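Local coordinates for uncharacterized protein YhfS (Escherichia coli, PDB 4J8L), which is of unknown function but carries pyridoxal phosphate covalently bound to a lysine, and probably belongs with the aminotransferase-like PLP enzymes, perhaps acting as a cysteine synthase, at residues 22-27 with 56-61; 28-33 with 52-57. All coordinates share one frame; numbering follows the deposited sequence.

Overall arrangement
Both contacts press helix 50-62 against the chain segment that leads up to it: contact 1 against the end of helix 11-28, contact 2 against the turn that follows and the short helix 31-34. Their centres lie about 7 Å apart, well away from the centre of the chain. Contact 1 is the more buried, a small helix pair with a valine at its middle that, like Ile25, rests on helix 229-261, and an aspartate-arginine network at its more exposed side. Contact 2 is only partly buried and buries more surface, one long arginine lying over an aromatic ring and reaching a carbonyl and a carboxylate. His28 joins the two, its side chain touching Val58 and Asp61.

Contact 1 of 2, residues 22-27 with 56-61; sequences VDSICR and EQVLAD
Val58 and Ser24 are the nearest pair across the two helices, CA to CA 5.6 Å. Both CB atoms point into the interface. The CG1 methyl of Val58, anti to its own backbone N (chi1 169°), reaches Ser24 OG at 3.6 Å and also meets Ile25, whose CG1 lies 3.9 Å from it. One turn further on, Asp61 adds a polar part. Its OD1 accepts three hydrogen bonds, all tilted out of the carboxylate plane: from Ser24 OG at 2.9 Å on the anti side, and on the syn side from Arg27 NH1 at 2.8 Å and NH2 at 2.9 Å, both clearly bent. The guanidinium thus gives two nitrogens to one oxygen, end-on; the two planes stand nearly perpendicular (88°). The contact joins the N-terminal helix 11-28 to helix 50-62 of the aminotransferase-like region, whose seven-stranded sheet is consistent with a fold-type I PLP enzyme; the helices run roughly antiparallel at 138°, short-segment axes 9.1 Å apart, and Leu236 of helix 229-261 touches both Ile25 and Val58. An alanine at Asp61 would probably leave the Ser24 hydroxyl and the two terminal nitrogens of Arg27 without this shared acceptor, and Arg27 without its charged mate on helix 50-62. Arg27 bends at chi3 and also turns its NE to Asp23 OD1, 2.8 Å away in a nearly straight bond, completing a salt-bridge network.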
# COMPACT_ATOMS: atom_id res chain seq x y z
N VAL A 22 -8.08 -11.97 13.84
CA VAL A 22 -7.80 -13.06 14.77
C VAL A 22 -8.96 -14.05 14.83
O VAL A 22 -8.75 -15.26 14.95
CB VAL A 22 -7.42 -12.53 16.17
CG1 VAL A 22 -7.17 -13.69 17.15
CG2 VAL A 22 -6.16 -11.69 16.05
N ASP A 23 -10.19 -13.54 14.72
CA ASP A 23 -11.35 -14.42 14.72
C ASP A 23 -11.30 -15.39 13.54
O ASP A 23 -11.62 -16.58 13.67
CB ASP A 23 -12.65 -13.62 14.66
CG ASP A 23 -13.88 -14.48 14.88
OD1 ASP A 23 -14.59 -14.80 13.90
OD2 ASP A 23 -14.15 -14.84 16.05
N SER A 24 -10.88 -14.87 12.39
CA SER A 24 -10.72 -15.71 11.22
C SER A 24 -9.63 -16.75 11.42
O SER A 24 -9.78 -17.90 10.99
CB SER A 24 -10.42 -14.87 9.98
OG SER A 24 -10.40 -15.71 8.84
N ILE A 25 -8.53 -16.36 12.05
CA ILE A 25 -7.47 -17.31 12.37
C ILE A 25 -8.04 -18.47 13.22
O ILE A 25 -7.82 -19.64 12.91
CB ILE A 25 -6.30 -16.64 13.08
CG1 ILE A 25 -5.60 -15.67 12.12
CG2 ILE A 25 -5.31 -17.68 13.58
CD1 ILE A 25 -4.47 -14.88 12.82
N CYS A 26 -8.82 -18.13 14.24
CA CYS A 26 -9.37 -19.16 15.12
C CYS A 26 -10.26 -20.13 14.35
O CYS A 26 -10.30 -21.33 14.65
CB CYS A 26 -10.17 -18.53 16.25
SG CYS A 26 -9.18 -17.58 17.44
N ARG A 27 -10.99 -19.61 13.37
CA ARG A 27 -11.96 -20.41 12.65
C ARG A 27 -11.33 -21.31 11.59
O ARG A 27 -11.99 -22.20 11.05
CB ARG A 27 -13.04 -19.51 12.04
CG ARG A 27 -14.09 -19.08 13.06
CD ARG A 27 -15.22 -18.28 12.43
NE ARG A 27 -14.81 -16.93 12.10
CZ ARG A 27 -14.52 -16.52 10.87
NH1 ARG A 27 -14.63 -17.36 9.84
NH2 ARG A 27 -14.15 -15.27 10.65
N GLU A 56 -4.05 -18.38 3.40
CA GLU A 56 -4.74 -17.78 2.27
C GLU A 56 -6.25 -17.74 2.51
O GLU A 56 -6.90 -16.74 2.20
CB GLU A 56 -4.38 -18.49 0.96
CG GLU A 56 -2.94 -18.17 0.55
CD GLU A 56 -2.38 -19.12 -0.50
OE1 GLU A 56 -2.97 -20.21 -0.71
OE2 GLU A 56 -1.35 -18.77 -1.11
N GLN A 57 -6.79 -18.82 3.09
CA GLN A 57 -8.21 -18.84 3.44
C GLN A 57 -8.53 -17.76 4.47
O GLN A 57 -9.57 -17.11 4.39
CB GLN A 57 -8.62 -20.23 3.97
CG GLN A 57 -8.65 -21.29 2.87
CD GLN A 57 -8.81 -22.69 3.42
OE1 GLN A 57 -8.94 -22.88 4.62
NE2 GLN A 57 -8.81 -23.68 2.53
N VAL A 58 -7.65 -17.58 5.45
CA VAL A 58 -7.86 -16.56 6.46
C VAL A 58 -7.84 -15.17 5.83
O VAL A 58 -8.70 -14.32 6.12
CB VAL A 58 -6.79 -16.62 7.57
CG1 VAL A 58 -6.87 -15.40 8.46
CG2 VAL A 58 -6.98 -17.88 8.40
N LEU A 59 -6.86 -14.93 4.96
CA LEU A 59 -6.78 -13.63 4.28
C LEU A 59 -8.05 -13.35 3.48
O LEU A 59 -8.60 -12.25 3.53
CB LEU A 59 -5.57 -13.58 3.36
CG LEU A 59 -4.21 -13.61 4.05
CD1 LEU A 59 -3.10 -13.42 3.03
CD2 LEU A 59 -4.15 -12.54 5.11
N ALA A 60 -8.52 -14.35 2.73
CA ALA A 60 -9.73 -14.16 1.93
C ALA A 60 -10.91 -13.80 2.83
O ALA A 60 -11.67 -12.87 2.55
CB ALA A 60 -10.05 -15.41 1.13
N ASP A 61 -11.06 -14.56 3.91
CA ASP A 61 -12.15 -14.35 4.84
C ASP A 61 -12.07 -12.95 5.47
O ASP A 61 -13.05 -12.23 5.51
CB ASP A 61 -12.11 -15.45 5.91
CG ASP A 61 -13.29 -15.39 6.85
OD1 ASP A 61 -13.14 -15.79 8.02
OD2 ASP A 61 -14.38 -14.95 6.41

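Contact 2 of 2, residues 28-33 with 52-57. With ACY (acetic acid), chain D.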
# COMPACT_ATOMS: atom_id res chain seq x y z
N HIS A 28 -10.06 -21.07 11.30
CA HIS A 28 -9.34 -21.82 10.27
C HIS A 28 -8.20 -22.68 10.82
O HIS A 28 -7.72 -23.56 10.12
CB HIS A 28 -8.80 -20.88 9.18
CG HIS A 28 -9.87 -20.29 8.33
ND1 HIS A 28 -10.55 -19.14 8.67
CD2 HIS A 28 -10.41 -20.71 7.16
CE1 HIS A 28 -11.45 -18.87 7.74
NE2 HIS A 28 -11.38 -19.80 6.81
N PHE A 29 -7.78 -22.40 12.05
CA PHE A 29 -6.71 -23.15 12.71
C PHE A 29 -7.17 -23.64 14.08
O PHE A 29 -7.34 -22.82 14.98
CB PHE A 29 -5.49 -22.25 13.00
CG PHE A 29 -4.65 -21.92 11.79
CD1 PHE A 29 -3.54 -22.70 11.47
CD2 PHE A 29 -4.92 -20.80 11.02
CE1 PHE A 29 -2.74 -22.38 10.37
CE2 PHE A 29 -4.14 -20.48 9.93
CZ PHE A 29 -3.04 -21.26 9.60
N PRO A 30 -7.33 -24.96 14.27
CA PRO A 30 -7.39 -25.47 15.65
C PRO A 30 -6.14 -24.98 16.37
O PRO A 30 -5.09 -24.88 15.73
CB PRO A 30 -7.35 -26.99 15.46
CG PRO A 30 -7.92 -27.22 14.08
CD PRO A 30 -7.40 -26.04 13.27
N GLY A 31 -6.23 -24.64 17.65
CA GLY A 31 -5.12 -24.02 18.35
C GLY A 31 -3.80 -24.75 18.22
O GLY A 31 -2.76 -24.12 17.99
N SER A 32 -3.82 -26.07 18.36
CA SER A 32 -2.58 -26.83 18.28
C SER A 32 -1.94 -26.69 16.90
O SER A 32 -0.72 -26.68 16.78
CB SER A 32 -2.82 -28.30 18.62
OG SER A 32 -3.67 -28.90 17.66
N GLU A 33 -2.77 -26.56 15.87
CA GLU A 33 -2.25 -26.40 14.51
C GLU A 33 -1.62 -25.03 14.27
O GLU A 33 -0.74 -24.90 13.41
CB GLU A 33 -3.34 -26.69 13.48
CG GLU A 33 -3.87 -28.11 13.60
CD GLU A 33 -4.81 -28.48 12.48
OE1 GLU A 33 -4.81 -27.77 11.45
OE2 GLU A 33 -5.56 -29.47 12.63
N THR A 52 0.09 -22.72 4.32
CA THR A 52 -0.04 -21.59 3.40
C THR A 52 -1.47 -21.50 2.85
O THR A 52 -2.03 -20.41 2.78
CB THR A 52 1.01 -21.67 2.29
OG1 THR A 52 2.31 -21.65 2.89
CG2 THR A 52 0.89 -20.47 1.32
N GLN A 53 -2.05 -22.64 2.49
CA GLN A 53 -3.44 -22.65 2.06
C GLN A 53 -4.32 -22.06 3.15
O GLN A 53 -5.14 -21.18 2.87
CB GLN A 53 -3.93 -24.06 1.71
CG GLN A 53 -5.39 -24.06 1.26
CD GLN A 53 -5.99 -25.44 1.10
OE1 GLN A 53 -5.74 -26.35 1.90
NE2 GLN A 53 -6.80 -25.61 0.06
N ARG A 54 -4.14 -22.52 4.38
CA ARG A 54 -4.98 -22.05 5.49
C ARG A 54 -4.86 -20.54 5.65
O ARG A 54 -5.86 -19.85 5.86
CB ARG A 54 -4.59 -22.73 6.81
CG ARG A 54 -4.95 -24.18 6.91
CD ARG A 54 -4.63 -24.71 8.30
NE ARG A 54 -4.86 -26.14 8.42
CZ ARG A 54 -5.96 -26.68 8.94
NH1 ARG A 54 -6.93 -25.89 9.39
NH2 ARG A 54 -6.09 -27.99 9.01
N VAL A 55 -3.63 -20.03 5.58
CA VAL A 55 -3.41 -18.59 5.73
C VAL A 55 -4.12 -17.84 4.61
O VAL A 55 -4.75 -16.81 4.83
CB VAL A 55 -1.90 -18.24 5.76
CG1 VAL A 55 -1.69 -16.73 5.62
CG2 VAL A 55 -1.26 -18.74 7.05
N GLU A 56 -4.05 -18.38 3.40
CA GLU A 56 -4.74 -17.78 2.27
C GLU A 56 -6.25 -17.74 2.51
O GLU A 56 -6.90 -16.74 2.20
CB GLU A 56 -4.38 -18.49 0.96
CG GLU A 56 -2.94 -18.17 0.55
CD GLU A 56 -2.38 -19.12 -0.50
OE1 GLU A 56 -2.97 -20.21 -0.71
OE2 GLU A 56 -1.35 -18.77 -1.11
N GLN A 57 -6.79 -18.82 3.09
CA GLN A 57 -8.21 -18.84 3.44
C GLN A 57 -8.53 -17.76 4.47
O GLN A 57 -9.57 -17.11 4.39
CB GLN A 57 -8.62 -20.23 3.97
CG GLN A 57 -8.65 -21.29 2.87
CD GLN A 57 -8.81 -22.69 3.42
OE1 GLN A 57 -8.94 -22.88 4.62
NE2 GLN A 57 -8.81 -23.68 2.53
C ACY D . -1.96 -28.91 8.37
O ACY D . -0.89 -29.57 8.35
OXT ACY D . -2.02 -27.68 8.58
CH3 ACY D . -3.24 -29.65 8.13
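His28 and Arg54 are the nearest CA pair across the contact, 6.5 Å apart, where the chain leaves helix 11-28 and turns past the side of helix 50-62. Arg54 buries the largest share. Its chain, extended from CG to NE, passes over one face of the Phe29 ring, with CD 4.0 Å from the ring centroid in a CH-pi contact displaced from the ring centre, and CB 3.5 Å from Phe29 CZ. Val55 CG2 meets the same ring at its edge. Beyond the ring, NH1 donates to His28 O at 2.6 Å; this oxygen lies close to the guanidinium plane, but the bond is bent, 132° at the hydrogen. This polar link ties the turn between helix 11-28 and helix 31-34 to helix 50-62, while Phe34 packs edge-to-face on Phe29. Glu33 approaches from a different direction: its OE1 lies over a guanidinium face, 2.8 Å from Arg54 NH2, and the attraction is electrostatic, without a directed hydrogen bond. An acetate, probably from the crystallisation liquor, accepts from NE at 3.2 Å and is also bonded by Arg50. One turn along helix 50-62, Gln57 lies against the His28 imidazole: its backbone C sits over one ring face, and its OE1 is 3.6 Å from CD2; ND1 bonds to Ser24 O.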